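PDB 2IVF: ethylbenzene dehydrogenase alpha-subunit from Aromatoleum aromaticum, which belongs to the molybdopterin oxidoreductase family and holds a molybdenum atom, two pterin guanine dinucleotides and an iron/sulfur cluster. Local coordinates for residues Gly432-Val435 with Ala436-Thr440; Thr525-Met528 with Gly529-Phe533; Trp560-Lys563 with Ala564-Asp567; Pro651-Trp654 with Tyr655-His659. All blocks are in the same frame, centred on the assembly; numbering follows the deposited sequence.

Interaction 1 of 4, residues Gly432-Val435 with Ala436-Thr440; sequences GRKV and AKKRT
Lys434 and Lys438 lie side by side and point the same way, CE of Lys438 resting against CG of Lys434 at 3.9 Å. In Lys438, CG stands beside the backbone N (chi1 -69°), which lays the start of the chain over the previous turn: its CB is 3.2 Å from Lys434 O. The same oxygen accepts from Lys437 N at 3.1 Å, the donor standing well above the carbonyl plane. Lys437 CG sits between its own backbone N and carbonyl carbon (chi1 77°), a placement that brings CG to 3.4 Å from Lys434 O. Turns here are loosening: the bond from Ala436 N to Gly432 O is weak, at 3.4 Å. The tight side is apolar. Val435 is buried against Leu249 and Phe251 of strand 249-253 and Leu310 of helix 303-316, and Thr440 reaches the same two strand residues while its OG1 donates to Lys438 O at 2.8 Å. On the looser side Arg433 and Lys437 are exposed, Lys434 and Lys438 only partly; Lys434 packs on Arg279 of the beta-subunit. Lys434 NZ and Lys438 NZ stay 6.2 Å apart, and salt bridges of Lys434 to Glu277 and Glu430, and of Arg433 to Glu317, probably temper the positive charge. The arrangement is that of a fraying helix C-terminus, where helix 425-437 hands over to strand 440-444 at the edge of a parallel alpha/beta sheet.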
loop_
_atom_site.group_PDB
_atom_site.type_symbol
_atom_site.label_atom_id
_atom_site.label_comp_id
_atom_site.label_asym_id
_atom_site.label_seq_id
_atom_site.Cartn_x
_atom_site.Cartn_y
_atom_site.Cartn_z
ATOM N N GLY A 432 15.967 7.287 27.363
ATOM C CA GLY A 432 16.171 8.585 28.024
ATOM C C GLY A 432 17.577 9.087 27.816
ATOM O O GLY A 432 17.810 10.242 27.423
ATOM N N ARG A 433 18.531 8.197 28.070
ATOM C CA ARG A 433 19.923 8.540 28.005
ATOM C C ARG A 433 20.355 8.772 26.567
ATOM O O ARG A 433 21.160 9.679 26.295
ATOM C CB ARG A 433 20.778 7.454 28.688
ATOM C CG ARG A 433 20.487 7.372 30.175
ATOM C CD ARG A 433 21.105 6.167 30.809
ATOM N NE ARG A 433 21.041 6.244 32.266
ATOM C CZ ARG A 433 21.493 5.294 33.075
ATOM N NH1 ARG A 433 21.994 4.158 32.576
ATOM N NH2 ARG A 433 21.391 5.463 34.389
ATOM N N LYS A 434 19.815 7.988 25.638
ATOM C CA LYS A 434 20.201 8.104 24.257
ATOM C C LYS A 434 19.675 9.353 23.610
ATOM O O LYS A 434 20.381 9.977 22.845
ATOM C CB LYS A 434 19.763 6.892 23.452
ATOM C CG LYS A 434 20.606 5.691 23.782
ATOM C CD LYS A 434 20.240 4.448 23.039
ATOM C CE LYS A 434 21.321 3.360 23.214
ATOM N NZ LYS A 434 20.892 2.099 22.580
ATOM N N VAL A 435 18.419 9.682 23.882
ATOM C CA VAL A 435 17.831 10.899 23.326
ATOM C C VAL A 435 18.660 12.134 23.733
ATOM O O VAL A 435 18.851 13.059 22.942
ATOM C CB VAL A 435 16.367 11.059 23.805
ATOM C CG1 VAL A 435 15.815 12.400 23.400
ATOM C CG2 VAL A 435 15.485 9.952 23.177
ATOM N N ALA A 436 19.115 12.164 24.972
ATOM C CA ALA A 436 19.915 13.303 25.476
ATOM C C ALA A 436 21.240 13.455 24.784
ATOM O O ALA A 436 21.799 14.541 24.787
ATOM C CB ALA A 436 20.138 13.196 26.972
ATOM N N LYS A 437 21.768 12.373 24.222
ATOM C CA LYS A 437 23.121 12.409 23.651
ATOM C C LYS A 437 23.178 12.220 22.141
ATOM O O LYS A 437 24.250 12.259 21.565
ATOM C CB LYS A 437 23.967 11.315 24.313
ATOM C CG LYS A 437 23.689 9.949 23.819
ATOM C CD LYS A 437 24.834 8.943 24.173
ATOM C CE LYS A 437 24.604 8.370 25.552
ATOM N NZ LYS A 437 24.950 6.890 25.644
ATOM N N LYS A 438 22.032 11.977 21.511
ATOM C CA LYS A 438 21.974 11.635 20.100
ATOM C C LYS A 438 21.145 12.631 19.348
ATOM O O LYS A 438 20.096 13.075 19.834
ATOM C CB LYS A 438 21.390 10.242 19.862
ATOM C CG LYS A 438 22.331 9.150 20.351
ATOM C CD LYS A 438 21.896 7.784 19.891
ATOM C CE LYS A 438 22.684 6.680 20.597
ATOM N NZ LYS A 438 24.127 7.014 20.510
ATOM N N ARG A 439 21.641 13.006 18.172
ATOM C CA ARG A 439 20.828 13.748 17.229
ATOM C C ARG A 439 19.634 12.892 16.801
ATOM O O ARG A 439 19.767 11.817 16.234
ATOM C CB ARG A 439 21.671 14.170 16.022
ATOM C CG ARG A 439 20.938 15.015 15.038
ATOM C CD ARG A 439 20.647 16.445 15.603
ATOM N NE ARG A 439 21.818 17.123 16.156
ATOM C CZ ARG A 439 22.718 17.824 15.468
ATOM N NH1 ARG A 439 22.632 17.977 14.152
ATOM N NH2 ARG A 439 23.737 18.385 16.113
ATOM N N THR A 440 18.447 13.391 17.088
ATOM C CA THR A 440 17.250 12.590 17.092
ATOM C C THR A 440 16.190 13.202 16.178
ATOM O O THR A 440 15.934 14.388 16.234
ATOM C CB THR A 440 16.686 12.453 18.486
ATOM O OG1 THR A 440 17.647 11.782 19.342
ATOM C CG2 THR A 440 15.288 11.740 18.449
#

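Interaction 2 of 4, residues Thr525-Met528 with Gly529-Phe533; sequences TDEM and GNIEF
The flat amide of Asn530 and the flat carboxylate of Glu532 each look back one turn through a water, the first to Glu527 and the second to Met528, just behind the capping box that opens helix 526-540. OD1 of Asn530 receives a hydrogen from a water that also donates to Glu527 O, at 2.8 Å from that carbonyl oxygen; the Asn530 side chain also packs on Val777 and Tyr780 of helix 777-781. The Glu532 chain is bent at chi2 (-52°), and its CG comes to 3.4 Å from Met528 O. In the capping box Thr525 is the N-cap: its OG1 accepts from Met528 N in a long, weak bond of 3.4 Å, and in return Thr525 N points weakly at Met528 SD. Behind the cap the helix is regular, with Asn530 N to Asp526 O at 2.8 Å and Gly529, Ile531 and Glu532 bonded likewise four residues back. Ile531 lays CG1 over the Glu527 carbonyl oxygen at 3.3 Å. The acids of this first turn have basic partners outside it, Asp526 a salt bridge to Lys803 and Glu527 one to Lys234, while Asp526 OD1 also takes a weak bond from the adjacent Glu527 N. The second water closes the other loop, donating to Glu532 OE2 at 2.7 Å and to Met528 O at 3.1 Å.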
loop_
_atom_site.group_PDB
_atom_site.type_symbol
_atom_site.label_atom_id
_atom_site.label_comp_id
_atom_site.label_asym_id
_atom_site.label_seq_id
_atom_site.Cartn_x
_atom_site.Cartn_y
_atom_site.Cartn_z
ATOM N N THR A 525 6.316 38.842 14.258
ATOM C CA THR A 525 7.071 38.343 13.100
ATOM C C THR A 525 6.179 38.152 11.882
ATOM O O THR A 525 4.942 38.125 11.963
ATOM C CB THR A 525 7.698 36.995 13.402
ATOM O OG1 THR A 525 6.658 36.080 13.759
ATOM C CG2 THR A 525 8.698 37.094 14.549
ATOM N N ASP A 526 6.827 37.982 10.735
ATOM C CA ASP A 526 6.116 37.640 9.508
ATOM C C ASP A 526 5.195 36.446 9.719
ATOM O O ASP A 526 4.044 36.424 9.246
ATOM C CB ASP A 526 7.106 37.393 8.356
ATOM C CG ASP A 526 8.305 36.514 8.759
ATOM O OD1 ASP A 526 8.251 35.729 9.731
ATOM O OD2 ASP A 526 9.335 36.632 8.076
ATOM N N GLU A 527 5.704 35.464 10.459
ATOM C CA GLU A 527 4.978 34.225 10.707
ATOM C C GLU A 527 3.645 34.533 11.374
ATOM O O GLU A 527 2.614 33.960 11.038
ATOM C CB GLU A 527 5.815 33.305 11.594
ATOM C CG GLU A 527 5.115 32.017 11.938
ATOM C CD GLU A 527 5.979 31.003 12.637
ATOM O OE1 GLU A 527 5.528 29.829 12.669
ATOM O OE2 GLU A 527 7.072 31.364 13.145
ATOM N N MET A 528 3.667 35.504 12.274
ATOM C CA MET A 528 2.468 35.918 13.007
ATOM C C MET A 528 1.495 36.708 12.122
ATOM O O MET A 528 0.264 36.526 12.190
ATOM C CB MET A 528 2.890 36.755 14.201
ATOM C CG MET A 528 3.681 35.952 15.216
ATOM S SD MET A 528 4.341 36.980 16.512
ATOM C CE MET A 528 5.569 35.888 17.187
ATOM N N GLY A 529 2.046 37.558 11.275
ATOM C CA GLY A 529 1.242 38.293 10.305
ATOM C C GLY A 529 0.527 37.323 9.391
ATOM O O GLY A 529 -0.658 37.491 9.089
ATOM N N ASN A 530 1.247 36.305 8.948
ATOM C CA ASN A 530 0.673 35.272 8.064
ATOM C C ASN A 530 -0.475 34.477 8.717
ATOM O O ASN A 530 -1.511 34.231 8.085
ATOM C CB ASN A 530 1.779 34.361 7.553
ATOM C CG ASN A 530 1.245 33.160 6.811
ATOM O OD1 ASN A 530 1.066 32.071 7.381
ATOM N ND2 ASN A 530 0.954 33.360 5.527
ATOM N N ILE A 531 -0.314 34.103 9.987
ATOM C CA ILE A 531 -1.406 33.452 10.753
ATOM C C ILE A 531 -2.693 34.307 10.839
ATOM O O ILE A 531 -3.795 33.795 10.653
ATOM C CB ILE A 531 -0.959 33.126 12.182
ATOM C CG1 ILE A 531 0.142 32.055 12.181
ATOM C CG2 ILE A 531 -2.112 32.606 13.021
ATOM C CD1 ILE A 531 0.895 32.038 13.464
ATOM N N GLU A 532 -2.561 35.589 11.150
ATOM C CA GLU A 532 -3.728 36.456 11.221
ATOM C C GLU A 532 -4.450 36.473 9.878
ATOM O O GLU A 532 -5.668 36.300 9.803
ATOM C CB GLU A 532 -3.327 37.866 11.617
ATOM C CG GLU A 532 -2.694 37.972 13.015
ATOM C CD GLU A 532 -3.545 37.314 14.094
ATOM O OE1 GLU A 532 -4.786 37.378 13.998
ATOM O OE2 GLU A 532 -2.976 36.722 15.033
ATOM N N PHE A 533 -3.690 36.682 8.811
ATOM C CA PHE A 533 -4.229 36.602 7.446
ATOM C C PHE A 533 -4.972 35.294 7.267
ATOM O O PHE A 533 -6.092 35.250 6.753
ATOM C CB PHE A 533 -3.068 36.690 6.433
ATOM C CG PHE A 533 -3.463 36.438 4.993
ATOM C CD1 PHE A 533 -3.820 37.485 4.161
ATOM C CD2 PHE A 533 -3.425 35.155 4.459
ATOM C CE1 PHE A 533 -4.161 37.268 2.820
ATOM C CE2 PHE A 533 -3.776 34.935 3.111
ATOM C CZ PHE A 533 -4.138 36.004 2.304
HETATM O O HOH W 1 2.708 31.610 9.580
HETATM O O HOH W 2 -0.490 35.792 15.140
#

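Interaction 3 of 4, residues Trp560-Lys563 with Ala564-Asp567; sequences WNNK and AWTD
Asn562 reaches both Ala564 and Trp565, and its side chain forms an Asx turn that opens a short 3-10 turn in the loop after helix 557-560. From CB, 3.8 Å from Trp565 CE3, the chain leaves with CG anti to the backbone N (chi1 -171°), which carries the amide over the indole. The two amide branches then part. OD1 accepts from Ala564 N at 3.0 Å, and the donor stands above the amide carbonyl plane; OD1 also touches the Ala564 methyl, CB. ND2 stands 3.2 Å above the plane of the indole, over the centre of one face; amide and ring planes are 37° apart. Met939 packs on Trp565 as well. The backbone carbonyl of Asn562 is gripped twice, by Trp565 N and by the Thr566 hydroxyl, from opposite faces of its plane, while Thr566 N bonds to Lys563 O at 3.2 Å to finish the turn. The hydroxyl is drawn into a further link with the helix end: a water donates to Thr566 OG1 at 2.7 Å and to Trp560 O at 2.6 Å.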
loop_
_atom_site.group_PDB
_atom_site.type_symbol
_atom_site.label_atom_id
_atom_site.label_comp_id
_atom_site.label_asym_id
_atom_site.label_seq_id
_atom_site.Cartn_x
_atom_site.Cartn_y
_atom_site.Cartn_z
ATOM N N TRP A 560 -21.270 12.762 20.870
ATOM C CA TRP A 560 -20.209 13.577 21.432
ATOM C C TRP A 560 -20.501 14.225 22.785
ATOM O O TRP A 560 -19.579 14.692 23.448
ATOM C CB TRP A 560 -19.796 14.627 20.409
ATOM C CG TRP A 560 -19.351 14.072 19.163
ATOM C CD1 TRP A 560 -18.969 12.768 18.919
ATOM C CD2 TRP A 560 -19.121 14.785 17.944
ATOM N NE1 TRP A 560 -18.543 12.643 17.641
ATOM C CE2 TRP A 560 -18.607 13.863 17.017
ATOM C CE3 TRP A 560 -19.287 16.109 17.551
ATOM C CZ2 TRP A 560 -18.333 14.210 15.713
ATOM C CZ3 TRP A 560 -19.008 16.463 16.264
ATOM C CH2 TRP A 560 -18.518 15.514 15.348
ATOM N N ASN A 561 -21.770 14.259 23.198
ATOM C CA ASN A 561 -22.143 14.735 24.524
ATOM C C ASN A 561 -22.329 13.584 25.505
ATOM O O ASN A 561 -22.881 13.774 26.575
ATOM C CB ASN A 561 -23.433 15.577 24.454
ATOM C CG ASN A 561 -23.234 16.876 23.702
ATOM O OD1 ASN A 561 -22.113 17.386 23.612
ATOM N ND2 ASN A 561 -24.313 17.422 23.162
ATOM N N ASN A 562 -21.932 12.372 25.107
ATOM C CA ASN A 562 -21.999 11.224 25.996
ATOM C C ASN A 562 -20.828 11.283 26.960
ATOM O O ASN A 562 -19.693 11.034 26.572
ATOM C CB ASN A 562 -21.959 9.912 25.202
ATOM C CG ASN A 562 -22.257 8.685 26.074
ATOM O OD1 ASN A 562 -22.220 8.749 27.304
ATOM N ND2 ASN A 562 -22.619 7.582 25.434
ATOM N N LYS A 563 -21.101 11.611 28.217
ATOM C CA LYS A 563 -20.041 11.765 29.213
ATOM C C LYS A 563 -19.310 10.455 29.491
ATOM O O LYS A 563 -18.161 10.469 29.901
ATOM C CB LYS A 563 -20.614 12.329 30.509
ATOM C CG LYS A 563 -21.045 13.770 30.355
ATOM C CD LYS A 563 -21.720 14.326 31.596
ATOM C CE LYS A 563 -22.545 15.546 31.192
ATOM N NZ LYS A 563 -22.881 16.445 32.327
ATOM N N ALA A 564 -19.964 9.323 29.239
ATOM C CA ALA A 564 -19.329 8.009 29.417
ATOM C C ALA A 564 -18.148 7.837 28.478
ATOM O O ALA A 564 -17.192 7.097 28.800
ATOM C CB ALA A 564 -20.368 6.864 29.210
ATOM N N TRP A 565 -18.184 8.532 27.342
ATOM C CA TRP A 565 -17.158 8.409 26.319
ATOM C C TRP A 565 -16.221 9.605 26.292
ATOM O O TRP A 565 -15.500 9.759 25.376
ATOM C CB TRP A 565 -17.795 8.272 24.933
ATOM C CG TRP A 565 -18.732 7.112 24.814
ATOM C CD1 TRP A 565 -18.806 6.017 25.644
ATOM C CD2 TRP A 565 -19.695 6.908 23.794
ATOM N NE1 TRP A 565 -19.768 5.150 25.193
ATOM C CE2 TRP A 565 -20.332 5.677 24.057
ATOM C CE3 TRP A 565 -20.113 7.663 22.685
ATOM C CZ2 TRP A 565 -21.383 5.205 23.265
ATOM C CZ3 TRP A 565 -21.137 7.183 21.897
ATOM C CH2 TRP A 565 -21.745 5.951 22.180
ATOM N N THR A 566 -16.284 10.445 27.319
ATOM C CA THR A 566 -15.510 11.675 27.428
ATOM C C THR A 566 -14.393 11.454 28.443
ATOM O O THR A 566 -14.519 10.660 29.362
ATOM C CB THR A 566 -16.457 12.829 27.962
ATOM O OG1 THR A 566 -17.560 13.013 27.057
ATOM C CG2 THR A 566 -15.729 14.167 28.101
ATOM N N ASP A 567 -13.288 12.162 28.296
ATOM C CA ASP A 567 -12.218 12.163 29.325
ATOM C C ASP A 567 -12.838 12.523 30.684
ATOM O O ASP A 567 -13.407 13.608 30.823
ATOM C CB ASP A 567 -11.160 13.195 28.885
ATOM C CG ASP A 567 -10.120 13.514 29.944
ATOM O OD1 ASP A 567 -9.918 12.692 30.856
ATOM O OD2 ASP A 567 -9.470 14.604 29.813
HETATM O O HOH W 3 -17.556 14.919 25.105
#

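Interaction 4 of 4, residues Pro651-Trp654 with Tyr655-His659. With MD1 (phosphoric acid 4-(2-amino-4-oxo-3,4,5,6,-tetrahydro-pteridin-6-yl)-2-hydroxy-3,4-dimercapto-but-3-en-yl ester guanylate ester), chain N.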
loop_
_atom_site.group_PDB
_atom_site.type_symbol
_atom_site.label_atom_id
_atom_site.label_comp_id
_atom_site.label_asym_id
_atom_site.label_seq_id
_atom_site.Cartn_x
_atom_site.Cartn_y
_atom_site.Cartn_z
ATOM N N PRO A 651 -19.043 10.634 -14.142
ATOM C CA PRO A 651 -17.767 9.899 -14.311
ATOM C C PRO A 651 -16.565 10.794 -14.613
ATOM O O PRO A 651 -16.663 11.650 -15.456
ATOM C CB PRO A 651 -18.028 9.013 -15.522
ATOM C CG PRO A 651 -18.976 9.804 -16.367
ATOM C CD PRO A 651 -19.890 10.523 -15.326
ATOM N N CYS A 652 -15.422 10.522 -13.974
ATOM C CA CYS A 652 -14.242 11.338 -14.118
ATOM C C CYS A 652 -13.037 10.599 -14.674
ATOM O O CYS A 652 -12.893 9.368 -14.596
ATOM C CB CYS A 652 -13.864 11.972 -12.777
ATOM S SG CYS A 652 -15.162 13.047 -12.206
ATOM N N ALA A 653 -12.184 11.407 -15.277
ATOM C CA ALA A 653 -10.944 10.951 -15.829
ATOM C C ALA A 653 -10.040 10.584 -14.649
ATOM O O ALA A 653 -10.100 11.219 -13.601
ATOM C CB ALA A 653 -10.344 12.069 -16.693
ATOM N N TRP A 654 -9.216 9.546 -14.786
ATOM C CA TRP A 654 -8.367 9.118 -13.678
ATOM C C TRP A 654 -6.892 9.462 -13.981
ATOM O O TRP A 654 -6.585 10.216 -14.895
ATOM C CB TRP A 654 -8.549 7.600 -13.453
ATOM C CG TRP A 654 -8.598 7.164 -12.034
ATOM C CD1 TRP A 654 -8.206 7.873 -10.935
ATOM C CD2 TRP A 654 -9.068 5.905 -11.545
ATOM N NE1 TRP A 654 -8.421 7.157 -9.807
ATOM C CE2 TRP A 654 -8.974 5.948 -10.144
ATOM C CE3 TRP A 654 -9.586 4.749 -12.160
ATOM C CZ2 TRP A 654 -9.335 4.873 -9.336
ATOM C CZ3 TRP A 654 -9.947 3.665 -11.351
ATOM C CH2 TRP A 654 -9.836 3.748 -9.958
ATOM N N TYR A 655 -5.969 8.874 -13.234
ATOM C CA TYR A 655 -4.547 9.206 -13.404
ATOM C C TYR A 655 -4.105 8.703 -14.765
ATOM O O TYR A 655 -4.545 7.636 -15.232
ATOM C CB TYR A 655 -3.651 8.654 -12.272
ATOM C CG TYR A 655 -4.306 8.743 -10.915
ATOM C CD1 TYR A 655 -5.169 9.800 -10.585
ATOM C CD2 TYR A 655 -4.113 7.745 -9.976
ATOM C CE1 TYR A 655 -5.782 9.852 -9.363
ATOM C CE2 TYR A 655 -4.727 7.791 -8.762
ATOM C CZ TYR A 655 -5.553 8.819 -8.465
ATOM O OH TYR A 655 -6.152 8.796 -7.280
ATOM N N TYR A 656 -3.262 9.505 -15.404
ATOM C CA TYR A 656 -2.740 9.249 -16.766
ATOM C C TYR A 656 -3.708 9.663 -17.849
ATOM O O TYR A 656 -3.367 9.615 -19.045
ATOM C CB TYR A 656 -2.394 7.795 -17.058
ATOM C CG TYR A 656 -1.532 7.009 -16.102
ATOM C CD1 TYR A 656 -0.735 7.623 -15.131
ATOM C CD2 TYR A 656 -1.499 5.615 -16.209
ATOM C CE1 TYR A 656 0.040 6.864 -14.259
ATOM C CE2 TYR A 656 -0.753 4.847 -15.364
ATOM C CZ TYR A 656 0.050 5.473 -14.388
ATOM O OH TYR A 656 0.811 4.709 -13.555
ATOM N N GLU A 657 -4.906 10.074 -17.465
ATOM C CA GLU A 657 -5.990 10.362 -18.436
ATOM C C GLU A 657 -6.358 11.838 -18.463
ATOM O O GLU A 657 -7.323 12.249 -19.131
ATOM C CB GLU A 657 -7.236 9.578 -18.089
ATOM C CG GLU A 657 -7.087 8.062 -18.189
ATOM C CD GLU A 657 -8.353 7.318 -17.815
ATOM O OE1 GLU A 657 -9.183 7.898 -17.099
ATOM O OE2 GLU A 657 -8.513 6.143 -18.235
ATOM N N LYS A 658 -5.584 12.627 -17.716
ATOM C CA LYS A 658 -5.759 14.068 -17.601
ATOM C C LYS A 658 -4.466 14.694 -17.127
ATOM O O LYS A 658 -3.712 14.119 -16.334
ATOM C CB LYS A 658 -6.872 14.398 -16.625
ATOM C CG LYS A 658 -6.597 13.971 -15.200
ATOM C CD LYS A 658 -7.925 13.981 -14.370
ATOM C CE LYS A 658 -7.591 13.423 -13.004
ATOM N NZ LYS A 658 -8.805 13.157 -12.175
ATOM N N HIS A 659 -4.171 15.885 -17.630
ATOM C CA HIS A 659 -2.925 16.563 -17.204
ATOM C C HIS A 659 -3.063 16.943 -15.733
ATOM O O HIS A 659 -4.145 17.390 -15.284
ATOM C CB HIS A 659 -2.683 17.811 -17.993
ATOM C CG HIS A 659 -2.626 17.596 -19.464
ATOM N ND1 HIS A 659 -3.756 17.582 -20.254
ATOM C CD2 HIS A 659 -1.576 17.409 -20.297
ATOM C CE1 HIS A 659 -3.405 17.376 -21.510
ATOM N NE2 HIS A 659 -2.087 17.287 -21.569
HETATM P PB MD1 N . -11.165 9.749 1.610
HETATM O O3B MD1 N . -10.692 8.465 0.816
HETATM O O1B MD1 N . -10.487 10.918 0.991
HETATM O O2B MD1 N . -12.614 9.735 1.913
HETATM O O3A MD1 N . -10.469 9.509 3.015
HETATM C C10 MD1 N . -9.141 9.986 3.323
HETATM C C11 MD1 N . -8.838 9.374 4.681
HETATM O O11 MD1 N . -8.487 7.984 4.364
HETATM C C12 MD1 N . -7.637 10.039 5.299
HETATM S S12 MD1 N . -6.559 10.995 4.377
HETATM C C13 MD1 N . -7.319 9.846 6.620
HETATM S S13 MD1 N . -5.950 10.533 7.329
HETATM C C14 MD1 N . -8.163 9.045 7.536
HETATM N N15 MD1 N . -7.596 7.895 8.155
HETATM C C16 MD1 N . -8.360 7.042 8.909
HETATM C C15 MD1 N . -7.704 6.022 9.572
HETATM O O14 MD1 N . -6.454 5.884 9.499
HETATM N N17 MD1 N . -8.516 5.160 10.235
HETATM C C17 MD1 N . -9.898 5.347 10.299
HETATM N N16 MD1 N . -10.587 4.456 10.999
HETATM N N18 MD1 N . -10.494 6.379 9.680
HETATM C C20 MD1 N . -9.742 7.219 9.001
HETATM N N8 MD1 N . -10.332 8.294 8.416
HETATM C C7 MD1 N . -9.657 9.251 7.582
HETATM P PA MD1 N . -11.447 7.438 -0.166
HETATM O O1A MD1 N . -10.363 6.847 -1.008
HETATM O O2A MD1 N . -12.237 6.508 0.672
HETATM O "O5'" MD1 N . -12.431 8.300 -1.051
HETATM C "C5'" MD1 N . -11.828 9.130 -2.038
HETATM C "C4'" MD1 N . -12.485 8.910 -3.338
HETATM O "O4'" MD1 N . -11.688 9.660 -4.246
HETATM C "C1'" MD1 N . -11.817 8.965 -5.487
HETATM N N9 MD1 N . -10.781 9.292 -6.476
HETATM C C4 MD1 N . -11.004 10.065 -7.529
HETATM N N3 MD1 N . -12.136 10.708 -7.904
HETATM C C2 MD1 N . -12.146 11.457 -9.007
HETATM N N2 MD1 N . -13.273 12.119 -9.383
HETATM N N1 MD1 N . -11.006 11.484 -9.785
HETATM C C6 MD1 N . -9.827 10.855 -9.466
HETATM O O6 MD1 N . -8.846 11.003 -10.195
HETATM C C5 MD1 N . -9.815 10.113 -8.274
HETATM N N7 MD1 N . -8.916 9.362 -7.648
HETATM C C8 MD1 N . -9.512 8.880 -6.553
HETATM C "C2'" MD1 N . -11.713 7.489 -5.114
HETATM O "O2'" MD1 N . -12.331 6.601 -6.077
HETATM C "C3'" MD1 N . -12.353 7.430 -3.720
HETATM O "O3'" MD1 N . -13.666 6.811 -3.748
#
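Lys658 NZ donates to Ala653 O at 2.7 Å and to O6 of the bound MD1 guanine at 2.9 Å, tying the chain to the ligand; Glu687 adds a salt bridge and Ala195 O another bond to the same amine. Its chain leaves CB with CG between the backbone N and the carbonyl carbon (chi1 64°) and then runs extended to the base. A second strong bond closes the local loop: Trp654 N meets Glu657 OE1 at 2.8 Å and 170°, reaching the carboxylate on its anti side, and Glu657 OE2 is bridged to Arg142. Between them the backbone makes a type II beta turn, Glu657 N bonding Trp654 O at 3.1 Å, with Tyr656 at positive phi. Tyr656 OH is hydrogen-bonded to Glu106 and His82. Outward lies the aromatic packing. Trp654 turns an edge to the face of Tyr655, a T-shaped pair with planes 61° apart, and CD1 of Trp654 stands 3.5 Å above the tyrosine ring, toward its rim. Phe133 stacks on Tyr655 and meets Trp654 edge-to-face. Both residues come close to the guanine: Tyr655 OH, also hydrogen-bonded to His194 O, is 2.8 Å from MD1 N7, and Trp654 NE1 is 3.1 Å from MD1 N7. Cys652 CB lies 3.4 Å from MD1 N2. Lysine at the carbonyl oxygen and two aromatics beside N7, buried together, are consistent with a loop shaped to recognise guanine at the guanine nucleotide end of MD1.

How the interactions relate
All four are local contacts within the molybdopterin oxidoreductase range, following one another along the chain without touching; centres lie 34 to 48 Å apart. Interactions 1 and 2 deal with helix ends, a C-terminus that loosens and an N-terminus that is capped; 1 is partly buried, with lysines on the outside, while 2 is buried and carries water and acid groups. Interactions 3 and 4 are loops. Interaction 3, partly buried, is held by an amide and a hydroxyl, whereas 4, wholly buried, binds MD1 directly with a lysine beside aromatic side chains. Interaction 4 lies on the opposite side of the chain's centre from interactions 1 and 3.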